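Local structure of putative iron-regulated protein A (Parabacteroides distasonis ATCC 8503, 4ECG) at residues A57-N60 against A61-F65; K250-D253 against P254-W258; P268-P271 against G272-A275. The protein is of unknown function but binds calcium and, as an imelysin-like member of the peptidase M75 family, may take part in iron uptake or its regulation. All blocks are in the same frame, centred on the assembly; numbering follows the deposited sequence.

Interaction 1: residues A57-N60 against A61-F65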
ATOM      1  N   ALA A  57      -7.216  10.651 -13.522  1.00 54.48           N
ATOM      2  CA  ALA A  57      -6.200  11.205 -14.467  1.00 50.19           C
ATOM      3  C   ALA A  57      -5.455  10.066 -15.167  1.00 52.51           C
ATOM      4  O   ALA A  57      -5.195  10.102 -16.400  1.00 51.57           O
ATOM      5  CB  ALA A  57      -5.213  12.110 -13.776  1.00 46.12           C
ATOM      6  N   TYR A  58      -5.145   9.025 -14.403  1.00 50.86           N
ATOM      7  CA  TYR A  58      -4.454   7.896 -14.988  1.00 47.75           C
ATOM      8  C   TYR A  58      -5.264   7.219 -16.119  1.00 50.11           C
ATOM      9  O   TYR A  58      -4.709   6.951 -17.176  1.00 49.40           O
ATOM     10  CB  TYR A  58      -4.040   6.900 -13.943  1.00 45.21           C
ATOM     11  CG  TYR A  58      -3.652   5.580 -14.555  1.00 45.06           C
ATOM     12  CD1 TYR A  58      -2.385   5.346 -15.057  1.00 45.57           C
ATOM     13  CD2 TYR A  58      -4.564   4.539 -14.596  1.00 43.62           C
ATOM     14  CE1 TYR A  58      -2.060   4.094 -15.635  1.00 46.56           C
ATOM     15  CE2 TYR A  58      -4.244   3.299 -15.121  1.00 47.20           C
ATOM     16  CZ  TYR A  58      -3.017   3.083 -15.655  1.00 44.64           C
ATOM     17  OH  TYR A  58      -2.848   1.877 -16.214  1.00 45.08           O
ATOM     18  N   LYS A  59      -6.561   6.974 -15.923  1.00 50.05           N
ATOM     19  CA  LYS A  59      -7.384   6.293 -16.934  1.00 50.24           C
ATOM     20  C   LYS A  59      -7.532   7.211 -18.173  1.00 50.65           C
ATOM     21  O   LYS A  59      -7.391   6.735 -19.294  1.00 51.05           O
ATOM     22  CB  LYS A  59      -8.716   5.804 -16.317  1.00 53.67           C
ATOM     23  CG  LYS A  59      -9.927   5.653 -17.215  1.00 60.85           C
ATOM     24  CD  LYS A  59      -9.877   4.325 -17.955  1.00 67.83           C
ATOM     25  CE  LYS A  59     -11.044   4.200 -18.931  1.00 73.08           C
ATOM     26  NZ  LYS A  59     -10.664   3.202 -19.966  1.00 71.08           N
ATOM     27  N   ASN A  60      -7.731   8.518 -17.968  1.00 49.73           N
ATOM     28  CA  ASN A  60      -7.770   9.491 -19.074  1.00 51.78           C
ATOM     29  C   ASN A  60      -6.452   9.525 -19.839  1.00 48.46           C
ATOM     30  O   ASN A  60      -6.481   9.563 -21.057  1.00 46.72           O
ATOM     31  CB  ASN A  60      -8.186  10.912 -18.628  1.00 56.28           C
ATOM     32  CG  ASN A  60      -9.632  10.968 -18.143  1.00 58.19           C
ATOM     33  OD1 ASN A  60     -10.475  10.254 -18.657  1.00 61.70           O
ATOM     34  ND2 ASN A  60      -9.903  11.767 -17.126  1.00 59.70           N
ATOM     35  N   ALA A  61      -5.325   9.427 -19.148  1.00 44.06           N
ATOM     36  CA  ALA A  61      -4.023   9.437 -19.829  1.00 44.25           C
ATOM     37  C   ALA A  61      -3.795   8.137 -20.599  1.00 46.31           C
ATOM     38  O   ALA A  61      -3.310   8.164 -21.701  1.00 47.68           O
ATOM     39  CB  ALA A  61      -2.888   9.664 -18.838  1.00 40.49           C
ATOM     40  N   VAL A  62      -4.123   6.993 -20.006  1.00 48.61           N
ATOM     41  CA  VAL A  62      -4.072   5.709 -20.710  1.00 47.81           C
ATOM     42  C   VAL A  62      -4.986   5.753 -21.966  1.00 44.95           C
ATOM     43  O   VAL A  62      -4.607   5.343 -23.033  1.00 49.26           O
ATOM     44  CB  VAL A  62      -4.493   4.551 -19.768  1.00 46.46           C
ATOM     45  CG1 VAL A  62      -4.936   3.344 -20.585  1.00 48.29           C
ATOM     46  CG2 VAL A  62      -3.364   4.182 -18.825  1.00 46.41           C
ATOM     47  N   ASP A  63      -6.179   6.277 -21.826  1.00 45.32           N
ATOM     48  CA  ASP A  63      -7.110   6.377 -22.973  1.00 49.00           C
ATOM     49  C   ASP A  63      -6.558   7.207 -24.107  1.00 50.14           C
ATOM     50  O   ASP A  63      -6.744   6.888 -25.276  1.00 50.30           O
ATOM     51  CB  ASP A  63      -8.415   7.040 -22.566  1.00 52.27           C
ATOM     52  CG  ASP A  63      -9.403   6.068 -21.877  1.00 61.01           C
ATOM     53  OD1 ASP A  63      -9.130   4.836 -21.871  1.00 56.47           O
ATOM     54  OD2 ASP A  63     -10.451   6.571 -21.361  1.00 63.11           O
ATOM     55  N   LYS A  64      -5.937   8.326 -23.760  1.00 50.92           N
ATOM     56  CA  LYS A  64      -5.395   9.245 -24.752  1.00 50.29           C
ATOM     57  C   LYS A  64      -4.238   8.545 -25.497  1.00 47.15           C
ATOM     58  O   LYS A  64      -4.139   8.603 -26.726  1.00 45.05           O
ATOM     59  CB  LYS A  64      -4.968  10.521 -24.036  1.00 52.81           C
ATOM     60  CG  LYS A  64      -4.079  11.462 -24.800  1.00 54.80           C
ATOM     61  CD  LYS A  64      -3.719  12.674 -23.906  1.00 58.56           C
ATOM     62  CE  LYS A  64      -3.148  13.831 -24.732  1.00 62.16           C
ATOM     63  NZ  LYS A  64      -3.007  15.075 -23.963  1.00 65.64           N
ATOM     64  N   PHE A  65      -3.372   7.857 -24.755  1.00 45.95           N
ATOM     65  CA  PHE A  65      -2.388   6.990 -25.408  1.00 44.67           C
ATOM     66  C   PHE A  65      -2.994   5.885 -26.288  1.00 45.09           C
ATOM     67  O   PHE A  65      -2.566   5.691 -27.432  1.00 47.66           O
ATOM     68  CB  PHE A  65      -1.475   6.300 -24.407  1.00 43.14           C
ATOM     69  CG  PHE A  65      -0.636   5.219 -25.025  1.00 43.04           C
ATOM     70  CD1 PHE A  65       0.308   5.523 -25.967  1.00 44.13           C
ATOM     71  CD2 PHE A  65      -0.801   3.898 -24.680  1.00 44.36           C
ATOM     72  CE1 PHE A  65       1.063   4.528 -26.601  1.00 45.95           C
ATOM     73  CE2 PHE A  65      -0.023   2.907 -25.258  1.00 43.34           C
ATOM     74  CZ  PHE A  65       0.918   3.219 -26.219  1.00 44.89           C
TER
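Y58 and V62, and beside them K59 and D63, are i to i+4 pairs on consecutive turns of the long helix 29-68, the first pair on its buried side, the second where the helix is partly open to solvent. On the inner side the methyl CG2 of V62 lies over one face of the Y58 ring, 3.7 Å from the centroid and 28° off the ring normal. This CH-pi contact is displaced toward the rim, where CG2 comes within 3.4 Å of Y58 CZ. The tyrosine leans forward along the helix because its CG is anti to the backbone N (chi1 165°), and V62 turns the branch beside its own backbone N to meet it. A tyrosine suits this place: its ring packs among helices while its OH is hydrogen-bonded to S181 OG on helix 171-196.

On the neighbouring side K59 NZ forms a salt bridge with D63 OD1 at 2.9 Å, OD1 offering its syn lone pair, on the side of OD2. The lysine chain bends at chi2 (82°), which carries its ammonium forward to the carboxylate, and CE rests 3.4 Å from D63 OD2. Beneath both pairs runs regular backbone bonding; V62 N reaches Y58 O at 2.9 Å. Apolar packing inward and an i to i+4 ion pair further out are typical of an amphipathic helix in a mainly helical fold.

Interaction 2: residues K250-D253 against P254-W258. With CA (calcium ion), chain H.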
ATOM      1  N   LYS A 250       8.259  -7.904   1.626  1.00 46.62           N
ATOM      2  CA  LYS A 250       8.544  -7.195   0.379  1.00 43.86           C
ATOM      3  C   LYS A 250      10.066  -7.060   0.156  1.00 46.09           C
ATOM      4  O   LYS A 250      10.534  -7.146  -0.993  1.00 45.74           O
ATOM      5  CB  LYS A 250       7.895  -5.809   0.353  1.00 45.49           C
ATOM      6  CG  LYS A 250       6.401  -5.765   0.575  1.00 47.84           C
ATOM      7  CD  LYS A 250       5.829  -4.389   0.274  1.00 47.68           C
ATOM      8  CE  LYS A 250       4.296  -4.372   0.380  1.00 51.13           C
ATOM      9  NZ  LYS A 250       3.805  -3.038  -0.118  1.00 52.51           N
ATOM     10  N   ILE A 251      10.809  -6.839   1.244  1.00 44.00           N
ATOM     11  CA  ILE A 251      12.243  -6.693   1.177  1.00 45.67           C
ATOM     12  C   ILE A 251      12.908  -8.067   1.356  1.00 47.71           C
ATOM     13  O   ILE A 251      13.726  -8.478   0.512  1.00 52.22           O
ATOM     14  CB  ILE A 251      12.797  -5.644   2.180  1.00 48.29           C
ATOM     15  CG1 ILE A 251      12.395  -4.216   1.767  1.00 48.17           C
ATOM     16  CG2 ILE A 251      14.326  -5.695   2.209  1.00 44.19           C
ATOM     17  CD1 ILE A 251      12.519  -3.152   2.856  1.00 48.37           C
ATOM     18  N   THR A 252      12.510  -8.813   2.384  1.00 50.83           N
ATOM     19  CA  THR A 252      13.244 -10.042   2.779  1.00 52.87           C
ATOM     20  C   THR A 252      13.094 -11.124   1.730  1.00 52.79           C
ATOM     21  O   THR A 252      14.089 -11.742   1.361  1.00 53.60           O
ATOM     22  CB  THR A 252      12.915 -10.517   4.227  1.00 52.09           C
ATOM     23  OG1 THR A 252      13.332  -9.495   5.148  1.00 51.83           O
ATOM     24  CG2 THR A 252      13.639 -11.820   4.613  1.00 52.83           C
ATOM     25  N   ASP A 253      11.898 -11.288   1.178  1.00 52.33           N
ATOM     26  CA  ASP A 253      11.603 -12.487   0.373  1.00 54.17           C
ATOM     27  C   ASP A 253      12.352 -12.508  -0.975  1.00 52.19           C
ATOM     28  O   ASP A 253      12.832 -13.584  -1.393  1.00 54.32           O
ATOM     29  CB  ASP A 253      10.068 -12.750   0.168  1.00 55.11           C
ATOM     30  CG  ASP A 253       9.323 -13.266   1.460  1.00 61.14           C
ATOM     31  OD1 ASP A 253       9.991 -13.611   2.492  1.00 63.56           O
ATOM     32  OD2 ASP A 253       8.037 -13.329   1.421  1.00 70.01           O
ATOM     33  N   PRO A 254      12.421 -11.362  -1.673  1.00 47.04           N
ATOM     34  CA  PRO A 254      13.264 -11.295  -2.889  1.00 48.68           C
ATOM     35  C   PRO A 254      14.784 -11.467  -2.608  1.00 47.89           C
ATOM     36  O   PRO A 254      15.509 -12.075  -3.397  1.00 50.42           O
ATOM     37  CB  PRO A 254      12.940  -9.895  -3.458  1.00 47.08           C
ATOM     38  CG  PRO A 254      11.562  -9.586  -2.962  1.00 46.16           C
ATOM     39  CD  PRO A 254      11.519 -10.196  -1.580  1.00 49.00           C
ATOM     40  N   VAL A 255      15.246 -10.979  -1.465  1.00 50.16           N
ATOM     41  CA  VAL A 255      16.647 -11.145  -1.080  1.00 51.92           C
ATOM     42  C   VAL A 255      16.898 -12.582  -0.777  1.00 53.80           C
ATOM     43  O   VAL A 255      17.929 -13.081  -1.166  1.00 57.54           O
ATOM     44  CB  VAL A 255      17.068 -10.195   0.070  1.00 53.99           C
ATOM     45  CG1 VAL A 255      18.490 -10.467   0.595  1.00 53.49           C
ATOM     46  CG2 VAL A 255      16.934  -8.782  -0.434  1.00 49.63           C
ATOM     47  N   THR A 256      15.957 -13.283  -0.141  1.00 55.90           N
ATOM     48  CA  THR A 256      16.210 -14.707   0.143  1.00 53.53           C
ATOM     49  C   THR A 256      16.390 -15.461  -1.186  1.00 52.88           C
ATOM     50  O   THR A 256      17.348 -16.233  -1.362  1.00 63.30           O
ATOM     51  CB  THR A 256      15.082 -15.365   0.969  1.00 55.24           C
ATOM     52  OG1 THR A 256      14.925 -14.652   2.187  1.00 52.66           O
ATOM     53  CG2 THR A 256      15.403 -16.918   1.277  1.00 52.75           C
ATOM     54  N   ALA A 257      15.492 -15.189  -2.129  1.00 52.14           N
ATOM     55  CA  ALA A 257      15.492 -15.825  -3.446  1.00 52.18           C
ATOM     56  C   ALA A 257      16.788 -15.526  -4.167  1.00 54.92           C
ATOM     57  O   ALA A 257      17.402 -16.424  -4.725  1.00 66.22           O
ATOM     58  CB  ALA A 257      14.276 -15.351  -4.280  1.00 46.06           C
ATOM     59  N   TRP A 258      17.208 -14.258  -4.134  1.00 56.09           N
ATOM     60  CA  TRP A 258      18.479 -13.821  -4.721  1.00 54.31           C
ATOM     61  C   TRP A 258      19.659 -14.531  -4.152  1.00 54.58           C
ATOM     62  O   TRP A 258      20.527 -14.968  -4.900  1.00 53.28           O
ATOM     63  CB  TRP A 258      18.631 -12.337  -4.518  1.00 51.19           C
ATOM     64  CG  TRP A 258      19.937 -11.746  -4.941  1.00 50.46           C
ATOM     65  CD1 TRP A 258      20.999 -11.414  -4.123  1.00 54.46           C
ATOM     66  CD2 TRP A 258      20.357 -11.323  -6.289  1.00 50.18           C
ATOM     67  NE1 TRP A 258      22.029 -10.868  -4.838  1.00 54.03           N
ATOM     68  CE2 TRP A 258      21.709 -10.769  -6.138  1.00 51.16           C
ATOM     69  CE3 TRP A 258      19.777 -11.342  -7.538  1.00 47.01           C
ATOM     70  CZ2 TRP A 258      22.429 -10.250  -7.222  1.00 51.68           C
ATOM     71  CZ3 TRP A 258      20.489 -10.808  -8.617  1.00 48.77           C
ATOM     72  CH2 TRP A 258      21.788 -10.268  -8.466  1.00 51.32           C
TER
HETATM   73 CA    CA H 506       9.229 -13.663   4.954  1.00 76.42          CA
HETATM   74  O   HOH W   1       8.745 -13.926   7.344  1.00 58.72           O
HETATM   75  O   HOH W   2       6.497 -13.323   4.956  1.00 47.36           O
HETATM   76  O   HOH W   3       8.167 -15.753   4.128  1.00 68.99           O
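The flat group here, the D253 carboxylate, meets a calcium ion at its edge through one oxygen: OD1 binds at 2.6 Å, whereas D253 OD2 stays 3.7 Å from the metal, so the carboxylate acts as a single-oxygen ligand. Next to it in the chain, the puckered ring of P254 turns its CG and CD to the K250 carbonyl oxygen, with each carbon 3.3 Å from K250 O. Three waters and the backbone oxygen of S248, five residues earlier, complete the ligands seen around the ion. With CG beside its own backbone N (chi1 -72°), D253 directs the carboxylate back along the helix toward this site, and an acidic residue is the natural partner for a hard divalent cation.

Helix 239-259 is kinked here in the manner of a proline within a helix: P254 has no N-H to give K250 O, and its ring carbons occupy the place of the missing bond. Just past the kink, helical bonding resumes: T252 O accepts both T256 N at 2.8 Å and T256 OG1 at 3.1 Å. The amide arrives nearly along the C=O axis, but the hydroxyl comes from above the carbonyl plane, 51° out of it. T256 can reach because OG1 sits beside its backbone N (chi1 -58°), a common way for threonine to satisfy its hydroxyl inside a helix. Beside it, V255 CG2 lies 3.4 Å from the backbone oxygen I251 O, and the side chains of I251 and V255 both rest on I358 of helix 355-377.

Interaction 3: residues P268-P271 against G272-A275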
ATOM      1  N   PRO A 268      16.748 -12.717 -17.137  1.00 64.22           N
ATOM      2  CA  PRO A 268      15.297 -12.573 -17.017  1.00 64.56           C
ATOM      3  C   PRO A 268      14.561 -13.632 -16.135  1.00 63.35           C
ATOM      4  O   PRO A 268      13.415 -13.410 -15.781  1.00 57.93           O
ATOM      5  CB  PRO A 268      14.812 -12.669 -18.482  1.00 68.13           C
ATOM      6  CG  PRO A 268      15.874 -13.446 -19.185  1.00 69.78           C
ATOM      7  CD  PRO A 268      17.164 -13.061 -18.513  1.00 65.91           C
ATOM      8  N   ASN A 269      15.189 -14.762 -15.799  1.00 66.16           N
ATOM      9  CA  ASN A 269      14.560 -15.737 -14.880  1.00 67.20           C
ATOM     10  C   ASN A 269      15.104 -15.789 -13.462  1.00 62.13           C
ATOM     11  O   ASN A 269      14.738 -16.691 -12.691  1.00 60.25           O
ATOM     12  CB  ASN A 269      14.598 -17.131 -15.489  1.00 72.69           C
ATOM     13  CG  ASN A 269      13.795 -17.183 -16.756  1.00 73.99           C
ATOM     14  OD1 ASN A 269      14.359 -17.408 -17.827  1.00 70.70           O
ATOM     15  ND2 ASN A 269      12.493 -16.851 -16.661  1.00 66.83           N
ATOM     16  N   ASN A 270      15.932 -14.809 -13.106  1.00 57.05           N
ATOM     17  CA  ASN A 270      16.445 -14.730 -11.753  1.00 57.11           C
ATOM     18  C   ASN A 270      15.293 -14.646 -10.760  1.00 53.90           C
ATOM     19  O   ASN A 270      14.464 -13.758 -10.860  1.00 49.73           O
ATOM     20  CB  ASN A 270      17.379 -13.555 -11.565  1.00 55.38           C
ATOM     21  CG  ASN A 270      17.963 -13.522 -10.186  1.00 54.59           C
ATOM     22  OD1 ASN A 270      17.346 -12.964  -9.271  1.00 56.09           O
ATOM     23  ND2 ASN A 270      19.146 -14.133 -10.012  1.00 53.40           N
ATOM     24  N   PRO A 271      15.206 -15.626  -9.849  1.00 55.31           N
ATOM     25  CA  PRO A 271      14.063 -15.642  -8.923  1.00 57.18           C
ATOM     26  C   PRO A 271      14.022 -14.452  -7.937  1.00 54.91           C
ATOM     27  O   PRO A 271      12.955 -14.044  -7.503  1.00 56.70           O
ATOM     28  CB  PRO A 271      14.208 -16.989  -8.189  1.00 56.67           C
ATOM     29  CG  PRO A 271      15.635 -17.447  -8.453  1.00 59.05           C
ATOM     30  CD  PRO A 271      16.032 -16.853  -9.765  1.00 57.63           C
ATOM     31  N   GLY A 272      15.171 -13.910  -7.578  1.00 53.21           N
ATOM     32  CA  GLY A 272      15.184 -12.703  -6.799  1.00 53.09           C
ATOM     33  C   GLY A 272      14.561 -11.547  -7.563  1.00 47.76           C
ATOM     34  O   GLY A 272      13.656 -10.880  -7.043  1.00 46.80           O
ATOM     35  N   VAL A 273      15.070 -11.285  -8.770  1.00 48.64           N
ATOM     36  CA  VAL A 273      14.532 -10.180  -9.569  1.00 50.20           C
ATOM     37  C   VAL A 273      13.040 -10.390  -9.708  1.00 49.34           C
ATOM     38  O   VAL A 273      12.279  -9.487  -9.371  1.00 52.56           O
ATOM     39  CB  VAL A 273      15.191 -10.001 -10.953  1.00 51.12           C
ATOM     40  CG1 VAL A 273      14.420  -8.969 -11.790  1.00 54.66           C
ATOM     41  CG2 VAL A 273      16.627  -9.577 -10.801  1.00 48.17           C
ATOM     42  N   LEU A 274      12.620 -11.593 -10.128  1.00 48.94           N
ATOM     43  CA  LEU A 274      11.197 -11.864 -10.382  1.00 50.06           C
ATOM     44  C   LEU A 274      10.320 -11.664  -9.155  1.00 47.74           C
ATOM     45  O   LEU A 274       9.163 -11.333  -9.325  1.00 44.48           O
ATOM     46  CB  LEU A 274      10.925 -13.263 -11.019  1.00 52.22           C
ATOM     47  CG  LEU A 274      11.443 -13.541 -12.456  1.00 54.39           C
ATOM     48  CD1 LEU A 274      11.297 -14.999 -12.851  1.00 50.29           C
ATOM     49  CD2 LEU A 274      10.782 -12.675 -13.504  1.00 56.67           C
ATOM     50  N   ALA A 275      10.838 -11.848  -7.932  1.00 48.83           N
ATOM     51  CA  ALA A 275      10.000 -11.652  -6.732  1.00 47.73           C
ATOM     52  C   ALA A 275       9.848 -10.176  -6.356  1.00 44.79           C
ATOM     53  O   ALA A 275       9.033  -9.861  -5.499  1.00 46.37           O
ATOM     54  CB  ALA A 275      10.503 -12.460  -5.535  1.00 45.48           C
TER
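N270 OD1 accepts the backbone N-H of V273 at 2.9 Å, with the donor in the carbonyl plane on a lone pair and an N-H...O angle of 163°. G272 N lies equally near this oxygen, also 2.9 Å from N270 OD1, so the amide oxygen sits against the opening turn of the short helix 271-275. The side chain gets there with CG anti to the backbone N (chi1 -177°), which swings it beside its own carbonyl carbon and over the turn. Its other end is also held: ND2 is hydrogen-bonded to S261 OG and N262 OD1, which fixes the rotation of the amide and presents the oxygen, rather than the nitrogen, to the helix.

This makes N270 an N-cap, supplying an acceptor to a first-turn amide that no preceding helical carbonyl can serve. Asparagine is well fitted to that role, and P271, which follows it in the first helical position, suits a place where no backbone N-H is needed. The regular i to i+4 pattern then starts at once: N270 O accepts L274 N at 2.9 Å, a nearly straight bond. P271 O takes A275 N at 3.1 Å from well above its carbonyl plane.

Around the cap, aliphatic groups fold back on the incoming loop. L274 CD2 comes 3.6 Å from P268 O, and L274 CD1 rests 3.8 Å from N269 O. V273 keeps CG2 against the capping amide, 3.8 Å from N270 OD1, while its side chain also touches W279 and R349.

Interactions 2 and 3 are neighbours, their centres about 10 Å apart, at the end of helix 239-259 and the start of helix 271-275. W258 CE3 packs 3.4 Å from N270 OD1, so the edge of the tryptophan of the kinked helix meets the capping oxygen, and P254 CG lies 3.6 Å from A275 O. The junction is close to metal: D253 binds its own calcium, and the K250 side chain is about 4 Å from another, near E92. The A275 side chain is about 6 Å from that of D253, which ties interaction 3 to the metal ligand of interaction 2. Interaction 1 stands apart, its nearest atoms about 18 Å from interaction 2 and 19 Å from interaction 3.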